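Local coordinates for alkylpurine DNA glycosylase AlkC (PDB 5VHV), which excises alkylated purine bases from DNA as a glycosylase of base excision repair, without flipping the damaged nucleotide out of the helix, at residues Lys286-Ser298 with Arg334-Asn348. Numbering follows the deposited sequence.
Sequences KLVVDYAIDYVKS and RKHYPGRHVVHVLVN. With nucleotides of chain C; nucleotides of chain D.
Antiparallel pairing of strands 286-294 and 339-347 in the C-terminal beta domain runs on into two loops that grip DNA phosphates. Backbone bonds link Asp-290 with Leu-346 and Ala-292 with His-344 in both directions. At one end Asn-348 continues the ladder with its amide: OD1 takes the N-H of Val-288 at 2.8 Å, nearly straight on. On the face bearing Ala-292, His-344 NE2 gives a 2.7 Å hydrogen bond to Asp-294 OD2, in the ring plane but above the carboxylate plane. Beta-branched and aromatic residues suit the other, buried face, where Tyr-291 CD2 packs on Val-343 CG1 at 4.1 Å. The two strands are neighbours in a domain, consistent with an immunoglobulin-like fold, that follows the helical repeats.

Beyond the strands, the Tyr-295 ring lies between Ile-293 CG2 and Arg-334 CD, the latter a CH-pi contact. The bend of Arg-334 at chi3 (-53°) lays its guanidinium within 15° of parallel to that ring, and NH1 reaches OP1 of DA4 of chain D at 2.8 Å. Lys-297 NZ donates a hydrogen bond to OP2 of DC4 of chain C. Ser-298 N, bound to OP1 of DT3 of chain C, lies over the centre of the Tyr-337 ring, whose OH donates to OP2 of that phosphate at 2.6 Å; a leucine here would probably leave OP2 without this donor and the Ser-298 backbone without the flat ring it packs on.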
loop_
_atom_site.group_PDB
_atom_site.type_symbol
_atom_site.label_atom_id
_atom_site.label_comp_id
_atom_site.label_asym_id
_atom_site.label_seq_id
_atom_site.Cartn_x
_atom_site.Cartn_y
_atom_site.Cartn_z
ATOM N N LYS A 286 13.548 25.383 3.441
ATOM C CA LYS A 286 12.706 24.282 3.007
ATOM C C LYS A 286 11.527 24.132 3.965
ATOM O O LYS A 286 11.707 24.092 5.187
ATOM C CB LYS A 286 13.514 22.987 2.946
ATOM C CG LYS A 286 14.512 22.929 1.786
ATOM C CD LYS A 286 15.268 21.598 1.751
ATOM C CE LYS A 286 16.372 21.611 0.698
ATOM N NZ LYS A 286 17.328 22.743 0.882
ATOM N N LEU A 287 10.323 24.077 3.408
ATOM C CA LEU A 287 9.104 23.973 4.196
ATOM C C LEU A 287 8.309 22.743 3.793
ATOM O O LEU A 287 8.195 22.415 2.609
ATOM C CB LEU A 287 8.210 25.205 4.022
ATOM C CG LEU A 287 8.807 26.564 4.407
ATOM C CD1 LEU A 287 7.802 27.686 4.214
ATOM C CD2 LEU A 287 9.276 26.532 5.838
ATOM N N VAL A 288 7.731 22.095 4.793
ATOM C CA VAL A 288 6.703 21.083 4.602
ATOM C C VAL A 288 5.427 21.669 5.182
ATOM O O VAL A 288 5.343 21.916 6.391
ATOM C CB VAL A 288 7.076 19.751 5.259
ATOM C CG1 VAL A 288 5.846 18.802 5.305
ATOM C CG2 VAL A 288 8.231 19.111 4.465
ATOM N N VAL A 289 4.468 21.957 4.313
ATOM C CA VAL A 289 3.208 22.589 4.678
ATOM C C VAL A 289 2.097 21.569 4.483
ATOM O O VAL A 289 1.843 21.126 3.358
ATOM C CB VAL A 289 2.947 23.842 3.830
ATOM C CG1 VAL A 289 1.677 24.536 4.286
ATOM C CG2 VAL A 289 4.126 24.808 3.919
ATOM N N ASP A 290 1.431 21.212 5.577
ATOM C CA ASP A 290 0.287 20.311 5.557
ATOM C C ASP A 290 -0.869 20.993 6.298
ATOM O O ASP A 290 -0.744 22.117 6.789
ATOM C CB ASP A 290 0.651 18.952 6.190
ATOM C CG ASP A 290 1.657 18.160 5.361
ATOM O OD1 ASP A 290 1.677 18.315 4.113
ATOM O OD2 ASP A 290 2.421 17.354 5.941
ATOM N N TYR A 291 -2.029 20.344 6.347
ATOM C CA TYR A 291 -3.126 20.851 7.165
ATOM C C TYR A 291 -3.856 19.678 7.778
ATOM O O TYR A 291 -3.690 18.533 7.360
ATOM C CB TYR A 291 -4.111 21.728 6.378
ATOM C CG TYR A 291 -4.947 21.034 5.327
ATOM C CD1 TYR A 291 -4.416 20.743 4.085
ATOM C CD2 TYR A 291 -6.296 20.746 5.551
ATOM C CE1 TYR A 291 -5.173 20.143 3.113
ATOM C CE2 TYR A 291 -7.067 20.146 4.565
ATOM C CZ TYR A 291 -6.502 19.866 3.359
ATOM O OH TYR A 291 -7.234 19.278 2.365
ATOM N N ALA A 292 -4.623 19.962 8.824
ATOM C CA ALA A 292 -5.369 18.910 9.488
ATOM C C ALA A 292 -6.790 19.360 9.783
ATOM O O ALA A 292 -7.031 20.529 10.083
ATOM C CB ALA A 292 -4.693 18.492 10.777
ATOM N N ILE A 293 -7.723 18.421 9.695
ATOM C CA ILE A 293 -9.110 18.657 10.078
ATOM C C ILE A 293 -9.443 17.818 11.303
ATOM O O ILE A 293 -9.213 16.602 11.324
ATOM C CB ILE A 293 -10.086 18.336 8.935
ATOM C CG1 ILE A 293 -9.739 19.173 7.699
ATOM C CG2 ILE A 293 -11.534 18.598 9.411
ATOM C CD1 ILE A 293 -10.660 18.911 6.488
ATOM N N ASP A 294 -10.025 18.468 12.310
ATOM C CA ASP A 294 -10.631 17.788 13.450
ATOM C C ASP A 294 -12.067 17.448 13.084
ATOM O O ASP A 294 -12.968 18.256 13.280
ATOM C CB ASP A 294 -10.620 18.688 14.681
ATOM C CG ASP A 294 -9.227 18.947 15.219
ATOM O OD1 ASP A 294 -8.338 18.101 15.024
ATOM O OD2 ASP A 294 -9.030 20.003 15.856
ATOM N N TYR A 295 -12.296 16.266 12.517
ATOM C CA TYR A 295 -13.652 15.908 12.120
ATOM C C TYR A 295 -14.559 15.624 13.321
ATOM O O TYR A 295 -14.153 14.975 14.292
ATOM C CB TYR A 295 -13.609 14.680 11.240
ATOM C CG TYR A 295 -13.125 14.931 9.835
ATOM C CD1 TYR A 295 -14.004 15.389 8.851
ATOM C CD2 TYR A 295 -11.814 14.671 9.482
ATOM C CE1 TYR A 295 -13.574 15.579 7.545
ATOM C CE2 TYR A 295 -11.365 14.865 8.169
ATOM C CZ TYR A 295 -12.252 15.315 7.223
ATOM O OH TYR A 295 -11.804 15.467 5.947
ATOM N N VAL A 296 -15.820 16.066 13.226
ATOM C CA VAL A 296 -16.851 15.593 14.146
ATOM C C VAL A 296 -17.241 14.174 13.758
ATOM O O VAL A 296 -17.526 13.896 12.583
ATOM C CB VAL A 296 -18.082 16.515 14.111
ATOM C CG1 VAL A 296 -19.166 16.034 15.101
ATOM C CG2 VAL A 296 -17.685 17.975 14.385
ATOM N N LYS A 297 -17.297 13.277 14.741
ATOM C CA LYS A 297 -17.682 11.894 14.500
ATOM C C LYS A 297 -19.012 11.604 15.186
ATOM O O LYS A 297 -19.607 12.463 15.854
ATOM C CB LYS A 297 -16.585 10.928 14.970
ATOM C CG LYS A 297 -15.186 11.204 14.413
ATOM C CD LYS A 297 -15.133 11.266 12.866
ATOM C CE LYS A 297 -15.690 10.014 12.197
ATOM N NZ LYS A 297 -15.312 9.973 10.729
ATOM N N SER A 298 -19.477 10.364 15.025
ATOM C CA SER A 298 -20.759 9.970 15.596
ATOM C C SER A 298 -20.792 10.251 17.092
ATOM O O SER A 298 -21.807 10.693 17.642
ATOM C CB SER A 298 -21.015 8.482 15.340
ATOM O OG SER A 298 -22.290 8.113 15.842
ATOM N N ARG A 334 -15.397 7.659 4.797
ATOM C CA ARG A 334 -15.607 8.691 5.821
ATOM C C ARG A 334 -17.043 9.188 5.769
ATOM O O ARG A 334 -17.458 9.785 4.769
ATOM C CB ARG A 334 -14.632 9.860 5.631
ATOM C CG ARG A 334 -14.620 10.859 6.790
ATOM C CD ARG A 334 -13.549 11.961 6.652
ATOM N NE ARG A 334 -12.232 11.397 6.439
ATOM C CZ ARG A 334 -11.543 11.441 5.294
ATOM N NH1 ARG A 334 -12.002 12.088 4.240
ATOM N NH2 ARG A 334 -10.368 10.831 5.205
ATOM N N LYS A 335 -17.787 8.960 6.852
ATOM C CA LYS A 335 -19.076 9.599 7.075
ATOM C C LYS A 335 -18.871 10.862 7.905
ATOM O O LYS A 335 -17.985 10.922 8.764
ATOM C CB LYS A 335 -20.032 8.645 7.796
ATOM C CG LYS A 335 -21.426 9.210 8.038
ATOM C CD LYS A 335 -22.397 8.105 8.483
ATOM C CE LYS A 335 -23.648 8.658 9.144
ATOM N NZ LYS A 335 -24.542 9.397 8.214
ATOM N N HIS A 336 -19.690 11.875 7.634
ATOM C CA HIS A 336 -19.570 13.163 8.297
ATOM C C HIS A 336 -20.765 13.413 9.205
ATOM O O HIS A 336 -21.855 12.857 9.025
ATOM C CB HIS A 336 -19.436 14.311 7.289
ATOM C CG HIS A 336 -18.259 14.158 6.377
ATOM N ND1 HIS A 336 -18.255 13.270 5.321
ATOM C CD2 HIS A 336 -17.032 14.729 6.392
ATOM C CE1 HIS A 336 -17.081 13.311 4.715
ATOM N NE2 HIS A 336 -16.323 14.198 5.333
ATOM N N TYR A 337 -20.527 14.278 10.189
ATOM C CA TYR A 337 -21.496 14.594 11.219
ATOM C C TYR A 337 -21.510 16.099 11.424
ATOM O O TYR A 337 -20.461 16.749 11.307
ATOM C CB TYR A 337 -21.127 13.873 12.506
ATOM C CG TYR A 337 -21.107 12.374 12.301
ATOM C CD1 TYR A 337 -19.990 11.740 11.784
ATOM C CD2 TYR A 337 -22.228 11.609 12.587
ATOM C CE1 TYR A 337 -19.977 10.360 11.585
ATOM C CE2 TYR A 337 -22.232 10.244 12.388
ATOM C CZ TYR A 337 -21.098 9.623 11.884
ATOM O OH TYR A 337 -21.097 8.258 11.689
ATOM N N PRO A 338 -22.671 16.680 11.713
ATOM C CA PRO A 338 -22.777 18.141 11.733
ATOM C C PRO A 338 -22.054 18.759 12.916
ATOM O O PRO A 338 -21.924 18.155 13.979
ATOM C CB PRO A 338 -24.286 18.384 11.837
ATOM C CG PRO A 338 -24.820 17.142 12.483
ATOM C CD PRO A 338 -23.971 16.029 11.945
ATOM N N GLY A 339 -21.579 19.987 12.711
ATOM C CA GLY A 339 -21.000 20.785 13.766
ATOM C C GLY A 339 -19.742 21.498 13.309
ATOM O O GLY A 339 -19.406 21.549 12.120
ATOM N N ARG A 340 -19.037 22.024 14.302
ATOM C CA ARG A 340 -17.840 22.825 14.086
ATOM C C ARG A 340 -16.667 21.928 13.728
ATOM O O ARG A 340 -16.301 21.033 14.500
ATOM C CB ARG A 340 -17.541 23.647 15.344
ATOM C CG ARG A 340 -16.194 24.394 15.339
ATOM C CD ARG A 340 -15.940 25.072 16.708
ATOM N NE ARG A 340 -16.998 26.019 16.992
ATOM C CZ ARG A 340 -17.565 26.206 18.174
ATOM N NH1 ARG A 340 -17.179 25.515 19.252
ATOM N NH2 ARG A 340 -18.540 27.096 18.272
ATOM N N HIS A 341 -16.070 22.189 12.568
ATOM C CA HIS A 341 -14.890 21.486 12.090
ATOM C C HIS A 341 -13.723 22.462 12.107
ATOM O O HIS A 341 -13.764 23.497 11.433
ATOM C CB HIS A 341 -15.114 20.944 10.680
ATOM C CG HIS A 341 -15.971 19.716 10.631
ATOM N ND1 HIS A 341 -17.302 19.725 10.994
ATOM C CD2 HIS A 341 -15.690 18.441 10.257
ATOM C CE1 HIS A 341 -17.801 18.508 10.860
ATOM N NE2 HIS A 341 -16.846 17.707 10.414
ATOM N N VAL A 342 -12.688 22.137 12.869
ATOM C CA VAL A 342 -11.519 23.002 12.996
ATOM C C VAL A 342 -10.436 22.524 12.032
ATOM O O VAL A 342 -10.178 21.322 11.918
ATOM C CB VAL A 342 -11.009 23.030 14.446
ATOM C CG1 VAL A 342 -9.790 23.960 14.562
ATOM C CG2 VAL A 342 -12.125 23.490 15.395
ATOM N N VAL A 343 -9.795 23.478 11.354
ATOM C CA VAL A 343 -8.758 23.234 10.344
ATOM C C VAL A 343 -7.477 23.881 10.848
ATOM O O VAL A 343 -7.477 25.083 11.160
ATOM C CB VAL A 343 -9.149 23.812 8.975
ATOM C CG1 VAL A 343 -8.086 23.506 7.924
ATOM C CG2 VAL A 343 -10.487 23.259 8.544
ATOM N N HIS A 344 -6.405 23.089 10.970
ATOM C CA HIS A 344 -5.115 23.579 11.455
ATOM C C HIS A 344 -4.091 23.612 10.324
ATOM O O HIS A 344 -4.012 22.674 9.528
ATOM C CB HIS A 344 -4.554 22.700 12.573
ATOM C CG HIS A 344 -5.512 22.444 13.696
ATOM N ND1 HIS A 344 -5.631 23.284 14.779
ATOM C CD2 HIS A 344 -6.376 21.425 13.912
ATOM C CE1 HIS A 344 -6.542 22.805 15.606
ATOM N NE2 HIS A 344 -7.013 21.679 15.099
ATOM N N VAL A 345 -3.292 24.685 10.260
ATOM C CA VAL A 345 -2.204 24.805 9.280
ATOM C C VAL A 345 -0.911 24.362 9.947
ATOM O O VAL A 345 -0.577 24.826 11.045
ATOM C CB VAL A 345 -2.078 26.242 8.739
ATOM C CG1 VAL A 345 -0.847 26.392 7.864
ATOM C CG2 VAL A 345 -3.310 26.613 7.923
ATOM N N LEU A 346 -0.188 23.460 9.289
ATOM C CA LEU A 346 1.015 22.834 9.826
ATOM C C LEU A 346 2.205 23.209 8.953
ATOM O O LEU A 346 2.171 22.998 7.734
ATOM C CB LEU A 346 0.889 21.303 9.845
ATOM C CG LEU A 346 -0.367 20.760 10.517
ATOM C CD1 LEU A 346 -0.606 19.296 10.145
ATOM C CD2 LEU A 346 -0.220 20.916 12.003
ATOM N N VAL A 347 3.250 23.753 9.569
ATOM C CA VAL A 347 4.458 24.127 8.841
ATOM C C VAL A 347 5.658 23.568 9.599
ATOM O O VAL A 347 5.863 23.883 10.781
ATOM C CB VAL A 347 4.581 25.652 8.652
ATOM C CG1 VAL A 347 5.817 25.972 7.788
ATOM C CG2 VAL A 347 3.327 26.222 7.985
ATOM N N ASN A 348 6.441 22.728 8.920
ATOM C CA ASN A 348 7.527 21.976 9.535
ATOM C C ASN A 348 7.118 21.386 10.879
ATOM O O ASN A 348 7.887 21.429 11.845
ATOM C CB ASN A 348 8.764 22.870 9.683
ATOM C CG ASN A 348 9.357 23.248 8.341
ATOM O OD1 ASN A 348 8.774 22.955 7.293
ATOM N ND2 ASN A 348 10.514 23.909 8.363
ATOM P P DT C 3 -18.126 7.065 12.760
ATOM O OP1 DT C 3 -18.145 8.167 13.754
ATOM O OP2 DT C 3 -18.713 7.185 11.421
ATOM O "O5'" DT C 3 -16.646 6.534 12.511
ATOM C "C5'" DT C 3 -15.808 6.378 13.609
ATOM C "C4'" DT C 3 -14.494 5.747 13.208
ATOM O "O4'" DT C 3 -14.709 4.402 12.748
ATOM C "C3'" DT C 3 -13.763 6.436 12.059
ATOM O "O3'" DT C 3 -12.787 7.312 12.575
ATOM C "C2'" DT C 3 -13.159 5.274 11.240
ATOM C "C1'" DT C 3 -13.563 4.033 12.034
ATOM N N1 DT C 3 -13.902 2.819 11.238
ATOM C C2 DT C 3 -13.071 1.719 11.312
ATOM O O2 DT C 3 -12.024 1.717 11.933
ATOM N N3 DT C 3 -13.495 0.632 10.599
ATOM C C4 DT C 3 -14.647 0.521 9.855
ATOM O O4 DT C 3 -14.935 -0.506 9.251
ATOM C C5 DT C 3 -15.489 1.703 9.839
ATOM C C7 DT C 3 -16.761 1.712 9.062
ATOM C C6 DT C 3 -15.083 2.778 10.530
ATOM P P DA D 4 -9.523 10.756 1.289
ATOM O OP1 DA D 4 -10.578 11.619 1.839
ATOM O OP2 DA D 4 -8.689 9.852 2.105
ATOM O "O5'" DA D 4 -10.124 9.853 0.135
ATOM C "C5'" DA D 4 -10.941 10.465 -0.858
ATOM C "C4'" DA D 4 -11.580 9.419 -1.759
ATOM O "O4'" DA D 4 -10.581 8.842 -2.642
ATOM C "C3'" DA D 4 -12.222 8.261 -1.038
ATOM O "O3'" DA D 4 -13.427 7.903 -1.716
ATOM C "C2'" DA D 4 -11.159 7.162 -1.084
ATOM C "C1'" DA D 4 -10.502 7.436 -2.446
ATOM N N9 DA D 4 -9.082 7.107 -2.547
ATOM C C8 DA D 4 -8.115 7.397 -1.645
ATOM N N7 DA D 4 -6.920 7.041 -2.025
ATOM C C5 DA D 4 -7.113 6.531 -3.296
ATOM C C6 DA D 4 -6.220 5.989 -4.218
ATOM N N6 DA D 4 -4.911 5.915 -3.975
ATOM N N1 DA D 4 -6.708 5.557 -5.392
ATOM C C2 DA D 4 -8.029 5.672 -5.619
ATOM N N3 DA D 4 -8.978 6.152 -4.805
ATOM C C4 DA D 4 -8.431 6.567 -3.643
ATOM P P DC C 4 -12.002 8.337 11.619
ATOM O OP1 DC C 4 -11.423 9.303 12.581
ATOM O OP2 DC C 4 -12.824 8.778 10.467
ATOM O "O5'" DC C 4 -10.802 7.454 11.064
ATOM C "C5'" DC C 4 -9.816 6.979 11.978
ATOM C "C4'" DC C 4 -8.882 6.014 11.288
ATOM O "O4'" DC C 4 -9.596 4.811 10.930
ATOM C "C3'" DC C 4 -8.286 6.562 9.993
ATOM O "O3'" DC C 4 -6.894 6.763 10.170
ATOM C "C2'" DC C 4 -8.603 5.497 8.934
ATOM C "C1'" DC C 4 -9.018 4.297 9.759
ATOM N N1 DC C 4 -10.003 3.392 9.095
ATOM C C2 DC C 4 -9.689 2.039 8.961
ATOM O O2 DC C 4 -8.606 1.625 9.394
ATOM N N3 DC C 4 -10.585 1.208 8.382
ATOM C C4 DC C 4 -11.742 1.687 7.925
ATOM N N4 DC C 4 -12.579 0.819 7.339
ATOM C C5 DC C 4 -12.090 3.073 8.050
ATOM C C6 DC C 4 -11.193 3.887 8.625
HETATM O O HOH W 1 -13.695 20.056 14.974
HETATM O O HOH W 2 -13.796 14.580 4.314
HETATM O O HOH W 3 -17.592 14.938 10.202
HETATM O O HOH W 4 -16.033 12.573 9.512
HETATM O O HOH W 5 -16.727 7.905 9.471
#